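Non-structural protein 3 (Porcine deltacoronavirus, PDB 6LN0) probably processes the viral polyprotein through a papain-like protease domain that follows a macrodomain, in support of coronavirus replication. Local coordinates at residues A[185-197]-A[201-213]. Sequence-based numbering, arbitrary orientation.
Sequences TPQGVLEANLFDG and VQEPKPGQIYLEV
F195 and L211 form an antiparallel hydrogen-bonded pair: F195 N lies 2.8 Å from L211 O, and L211 N meets F195 O at 3.0 Å, in the carbonyl plane and on a lone pair. A third bond, from V213 N to N193 O, is nearly straight at hydrogen (167°), but its donor stands above the carbonyl plane. L194 O turns instead to V201 N at 2.8 Å, tying the start of 201-213 back onto strand 194-195.

Side chains sort to two faces. On that of L194 and E212, L194 CB packs on Y210 CB at 4.1 Å; chi1 of -59°, which sets CG anti to the carbonyl carbon, helps bring CD1 onto P204 CG. On the other, F195 CB lies 3.6 Å from V213 CG2 and also packs against L211 CB. Beyond them, the F195 ring meets F200 edge-to-face and touches helix 228-237. Helix meets loop where V189 CG1 reaches P204 CD at 4.0 Å.

At the far end, D196 CB abuts V201 CG2, and D196 OD1 takes a weak bond from Q208 NE2, 121° at hydrogen though the two planar groups are nearly coplanar. Second-shell order comes from Y210: its OH accepts K205 N at 2.8 Å, pinning the 205-208 turn, and Q208 CG lies over one ring face, offset toward its rim.

L194 and P204 also touch V170 of strand 168-173, which flanks 209-212 in the four-stranded sheet; with helix 186-192 it probably belongs to a ubiquitin-like domain, as precedes other coronavirus papain-like proteases. Main-chain bonds thus set the strand pairing, and V189 and L190 rest the helix on 201-204 through mixed apolar and polar contacts; the weak D196-Q208 hydrogen bond probably adds little.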
loop_
_atom_site.group_PDB
_atom_site.type_symbol
_atom_site.label_atom_id
_atom_site.label_comp_id
_atom_site.label_asym_id
_atom_site.label_seq_id
_atom_site.Cartn_x
_atom_site.Cartn_y
_atom_site.Cartn_z
ATOM N N THR A 185 9.260 9.995 5.133
ATOM C CA THR A 185 10.672 9.647 5.115
ATOM C C THR A 185 10.816 8.193 4.684
ATOM O O THR A 185 9.884 7.400 4.836
ATOM C CB THR A 185 11.311 9.856 6.494
ATOM O OG1 THR A 185 11.185 8.666 7.282
ATOM C CG2 THR A 185 10.658 11.003 7.235
ATOM N N PRO A 186 11.978 7.810 4.138
ATOM C CA PRO A 186 12.162 6.404 3.747
ATOM C C PRO A 186 11.832 5.457 4.892
ATOM O O PRO A 186 11.487 4.294 4.660
ATOM C CB PRO A 186 13.640 6.343 3.347
ATOM C CG PRO A 186 13.955 7.750 2.881
ATOM C CD PRO A 186 13.135 8.652 3.770
ATOM N N GLN A 187 11.893 5.950 6.133
ATOM C CA GLN A 187 11.415 5.153 7.258
ATOM C C GLN A 187 9.893 5.150 7.325
ATOM O O GLN A 187 9.275 4.092 7.487
ATOM C CB GLN A 187 11.991 5.669 8.574
ATOM C CG GLN A 187 11.486 4.896 9.799
ATOM C CD GLN A 187 11.886 3.422 9.775
ATOM O OE1 GLN A 187 12.778 3.018 9.022
ATOM N NE2 GLN A 187 11.224 2.612 10.603
ATOM N N GLY A 188 9.270 6.330 7.222
ATOM C CA GLY A 188 7.820 6.402 7.261
ATOM C C GLY A 188 7.156 5.581 6.171
ATOM O O GLY A 188 6.068 5.032 6.380
ATOM N N VAL A 189 7.809 5.471 5.007
ATOM C CA VAL A 189 7.258 4.704 3.893
ATOM C C VAL A 189 7.038 3.252 4.301
ATOM O O VAL A 189 5.978 2.669 4.032
ATOM C CB VAL A 189 8.174 4.817 2.660
ATOM C CG1 VAL A 189 7.839 3.739 1.647
ATOM C CG2 VAL A 189 8.052 6.199 2.036
ATOM N N LEU A 190 8.018 2.652 4.979
ATOM C CA LEU A 190 7.850 1.276 5.425
ATOM C C LEU A 190 6.905 1.182 6.615
ATOM O O LEU A 190 6.198 0.178 6.773
ATOM C CB LEU A 190 9.208 0.660 5.758
ATOM C CG LEU A 190 9.122 -0.772 6.293
ATOM C CD1 LEU A 190 9.466 -1.789 5.203
ATOM C CD2 LEU A 190 10.016 -0.940 7.516
ATOM N N GLU A 191 6.872 2.201 7.464
ATOM C CA GLU A 191 5.858 2.226 8.512
ATOM C C GLU A 191 4.451 2.366 7.945
ATOM O O GLU A 191 3.476 2.008 8.616
ATOM C CB GLU A 191 6.115 3.383 9.470
ATOM C CG GLU A 191 7.576 3.530 9.925
ATOM C CD GLU A 191 7.705 4.135 11.315
ATOM O OE1 GLU A 191 7.689 3.368 12.303
ATOM O OE2 GLU A 191 7.830 5.380 11.408
ATOM N N ALA A 192 4.331 2.875 6.721
ATOM C CA ALA A 192 3.024 3.137 6.143
ATOM C C ALA A 192 2.343 1.868 5.660
ATOM O O ALA A 192 1.117 1.844 5.572
ATOM C CB ALA A 192 3.161 4.130 4.995
ATOM N N ASN A 193 3.110 0.816 5.367
ATOM C CA ASN A 193 2.581 -0.424 4.825
ATOM C C ASN A 193 1.866 -0.164 3.502
ATOM O O ASN A 193 0.727 -0.570 3.296
ATOM C CB ASN A 193 1.644 -1.102 5.822
ATOM C CG ASN A 193 2.377 -1.898 6.843
ATOM O OD1 ASN A 193 3.270 -2.670 6.507
ATOM N ND2 ASN A 193 2.014 -1.721 8.108
ATOM N N LEU A 194 2.538 0.545 2.607
ATOM C CA LEU A 194 1.917 0.863 1.333
ATOM C C LEU A 194 1.655 -0.411 0.558
ATOM O O LEU A 194 2.551 -1.245 0.402
ATOM C CB LEU A 194 2.799 1.816 0.529
ATOM C CG LEU A 194 3.002 3.081 1.349
ATOM C CD1 LEU A 194 3.670 4.151 0.528
ATOM C CD2 LEU A 194 1.648 3.538 1.889
ATOM N N PHE A 195 0.415 -0.556 0.083
ATOM C CA PHE A 195 -0.041 -1.735 -0.641
ATOM C C PHE A 195 -0.513 -1.349 -2.040
ATOM O O PHE A 195 -1.335 -0.443 -2.208
ATOM C CB PHE A 195 -1.152 -2.448 0.133
ATOM C CG PHE A 195 -1.425 -3.830 -0.350
ATOM C CD1 PHE A 195 -0.530 -4.855 -0.100
ATOM C CD2 PHE A 195 -2.579 -4.114 -1.066
ATOM C CE1 PHE A 195 -0.782 -6.140 -0.556
ATOM C CE2 PHE A 195 -2.844 -5.402 -1.517
ATOM C CZ PHE A 195 -1.941 -6.407 -1.269
ATOM N N ASP A 196 0.011 -2.062 -3.027
ATOM C CA ASP A 196 -0.135 -1.875 -4.462
ATOM C C ASP A 196 -1.452 -2.403 -5.025
ATOM O O ASP A 196 -1.779 -2.118 -6.183
ATOM C CB ASP A 196 1.020 -2.626 -5.127
ATOM C CG ASP A 196 1.238 -2.232 -6.539
ATOM O OD1 ASP A 196 1.180 -1.013 -6.827
ATOM O OD2 ASP A 196 1.491 -3.147 -7.355
ATOM N N GLY A 197 -2.202 -3.179 -4.252
ATOM C CA GLY A 197 -3.232 -4.031 -4.786
ATOM C C GLY A 197 -2.785 -5.466 -4.984
ATOM O O GLY A 197 -3.630 -6.369 -4.998
ATOM N N VAL A 201 4.816 -1.973 -1.139
ATOM C CA VAL A 201 5.647 -1.132 -2.003
ATOM C C VAL A 201 6.567 -0.281 -1.136
ATOM O O VAL A 201 6.102 0.462 -0.264
ATOM C CB VAL A 201 4.800 -0.230 -2.919
ATOM C CG1 VAL A 201 5.686 0.646 -3.782
ATOM C CG2 VAL A 201 3.880 -1.053 -3.793
ATOM N N GLN A 202 7.864 -0.360 -1.378
ATOM C CA GLN A 202 8.754 0.444 -0.567
ATOM C C GLN A 202 9.329 1.636 -1.303
ATOM O O GLN A 202 9.958 2.479 -0.660
ATOM C CB GLN A 202 9.877 -0.406 0.024
ATOM C CG GLN A 202 9.500 -0.949 1.384
ATOM C CD GLN A 202 8.916 -2.335 1.291
ATOM O OE1 GLN A 202 9.120 -3.031 0.298
ATOM N NE2 GLN A 202 8.177 -2.749 2.321
ATOM N N GLU A 203 9.109 1.759 -2.609
ATOM C CA GLU A 203 9.255 3.059 -3.261
ATOM C C GLU A 203 8.032 3.344 -4.113
ATOM O O GLU A 203 7.937 2.883 -5.267
ATOM C CB GLU A 203 10.540 3.183 -4.073
ATOM C CG GLU A 203 10.899 2.065 -5.004
ATOM C CD GLU A 203 12.391 2.049 -5.290
ATOM O OE1 GLU A 203 13.169 2.563 -4.448
ATOM O OE2 GLU A 203 12.782 1.546 -6.365
ATOM N N PRO A 204 7.089 4.111 -3.582
ATOM C CA PRO A 204 5.897 4.489 -4.347
ATOM C C PRO A 204 6.233 5.364 -5.548
ATOM O O PRO A 204 7.062 6.271 -5.459
ATOM C CB PRO A 204 5.063 5.268 -3.320
ATOM C CG PRO A 204 6.080 5.788 -2.330
ATOM C CD PRO A 204 7.077 4.671 -2.218
ATOM N N LYS A 205 5.568 5.092 -6.667
ATOM C CA LYS A 205 5.624 5.996 -7.804
ATOM C C LYS A 205 4.770 7.234 -7.525
ATOM O O LYS A 205 3.786 7.162 -6.786
ATOM C CB LYS A 205 5.131 5.300 -9.068
ATOM C CG LYS A 205 6.015 4.168 -9.541
ATOM C CD LYS A 205 5.160 3.074 -10.180
ATOM C CE LYS A 205 5.996 2.071 -10.960
ATOM N NZ LYS A 205 5.756 2.176 -12.429
ATOM N N PRO A 206 5.129 8.389 -8.087
ATOM C CA PRO A 206 4.364 9.609 -7.791
ATOM C C PRO A 206 2.973 9.602 -8.428
ATOM O O PRO A 206 2.741 9.031 -9.500
ATOM C CB PRO A 206 5.241 10.733 -8.363
ATOM C CG PRO A 206 6.130 10.068 -9.358
ATOM C CD PRO A 206 6.341 8.663 -8.881
ATOM N N GLY A 207 2.032 10.249 -7.734
ATOM C CA GLY A 207 0.676 10.388 -8.209
ATOM C C GLY A 207 -0.224 9.204 -7.950
ATOM O O GLY A 207 -1.455 9.357 -7.982
ATOM N N GLN A 208 0.345 8.035 -7.686
ATOM C CA GLN A 208 -0.410 6.808 -7.557
ATOM C C GLN A 208 -0.920 6.655 -6.128
ATOM O O GLN A 208 -0.262 7.053 -5.161
ATOM C CB GLN A 208 0.463 5.622 -7.961
ATOM C CG GLN A 208 -0.068 4.257 -7.563
ATOM C CD GLN A 208 0.727 3.129 -8.190
ATOM O OE1 GLN A 208 1.444 3.336 -9.175
ATOM N NE2 GLN A 208 0.590 1.919 -7.638
ATOM N N ILE A 209 -2.117 6.090 -6.001
ATOM C CA ILE A 209 -2.768 5.944 -4.711
ATOM C C ILE A 209 -2.496 4.549 -4.180
ATOM O O ILE A 209 -2.651 3.560 -4.904
ATOM C CB ILE A 209 -4.271 6.200 -4.823
ATOM C CG1 ILE A 209 -4.528 7.577 -5.426
ATOM C CG2 ILE A 209 -4.916 6.056 -3.475
ATOM C CD1 ILE A 209 -6.009 7.869 -5.544
ATOM N N TYR A 210 -2.091 4.466 -2.919
ATOM C CA TYR A 210 -1.719 3.213 -2.292
ATOM C C TYR A 210 -2.619 2.981 -1.091
ATOM O O TYR A 210 -3.050 3.927 -0.419
ATOM C CB TYR A 210 -0.238 3.215 -1.845
ATOM C CG TYR A 210 0.748 3.237 -2.983
ATOM C CD1 TYR A 210 1.177 2.055 -3.570
ATOM C CD2 TYR A 210 1.251 4.439 -3.474
ATOM C CE1 TYR A 210 2.068 2.066 -4.612
ATOM C CE2 TYR A 210 2.133 4.460 -4.515
ATOM C CZ TYR A 210 2.550 3.271 -5.077
ATOM O OH TYR A 210 3.442 3.278 -6.128
ATOM N N LEU A 211 -2.920 1.719 -0.837
ATOM C CA LEU A 211 -3.632 1.363 0.383
ATOM C C LEU A 211 -2.635 1.410 1.538
ATOM O O LEU A 211 -1.595 0.742 1.501
ATOM C CB LEU A 211 -4.267 -0.023 0.254
ATOM C CG LEU A 211 -5.205 -0.482 1.379
ATOM C CD1 LEU A 211 -6.439 0.423 1.500
ATOM C CD2 LEU A 211 -5.635 -1.919 1.170
ATOM N N GLU A 212 -2.929 2.227 2.538
ATOM C CA GLU A 212 -2.169 2.237 3.776
ATOM C C GLU A 212 -2.735 1.150 4.667
ATOM O O GLU A 212 -3.821 1.297 5.226
ATOM C CB GLU A 212 -2.266 3.599 4.444
ATOM C CG GLU A 212 -1.845 3.602 5.909
ATOM C CD GLU A 212 -1.168 4.905 6.305
ATOM O OE1 GLU A 212 -1.104 5.813 5.434
ATOM O OE2 GLU A 212 -0.694 5.007 7.473
ATOM N N VAL A 213 -2.029 0.043 4.788
ATOM C CA VAL A 213 -2.602 -1.086 5.507
ATOM C C VAL A 213 -2.394 -0.890 7.004
ATOM O O VAL A 213 -1.379 -1.310 7.568
ATOM C CB VAL A 213 -2.016 -2.410 4.990
ATOM C CG1 VAL A 213 -2.550 -3.603 5.794
ATOM C CG2 VAL A 213 -2.334 -2.558 3.507
#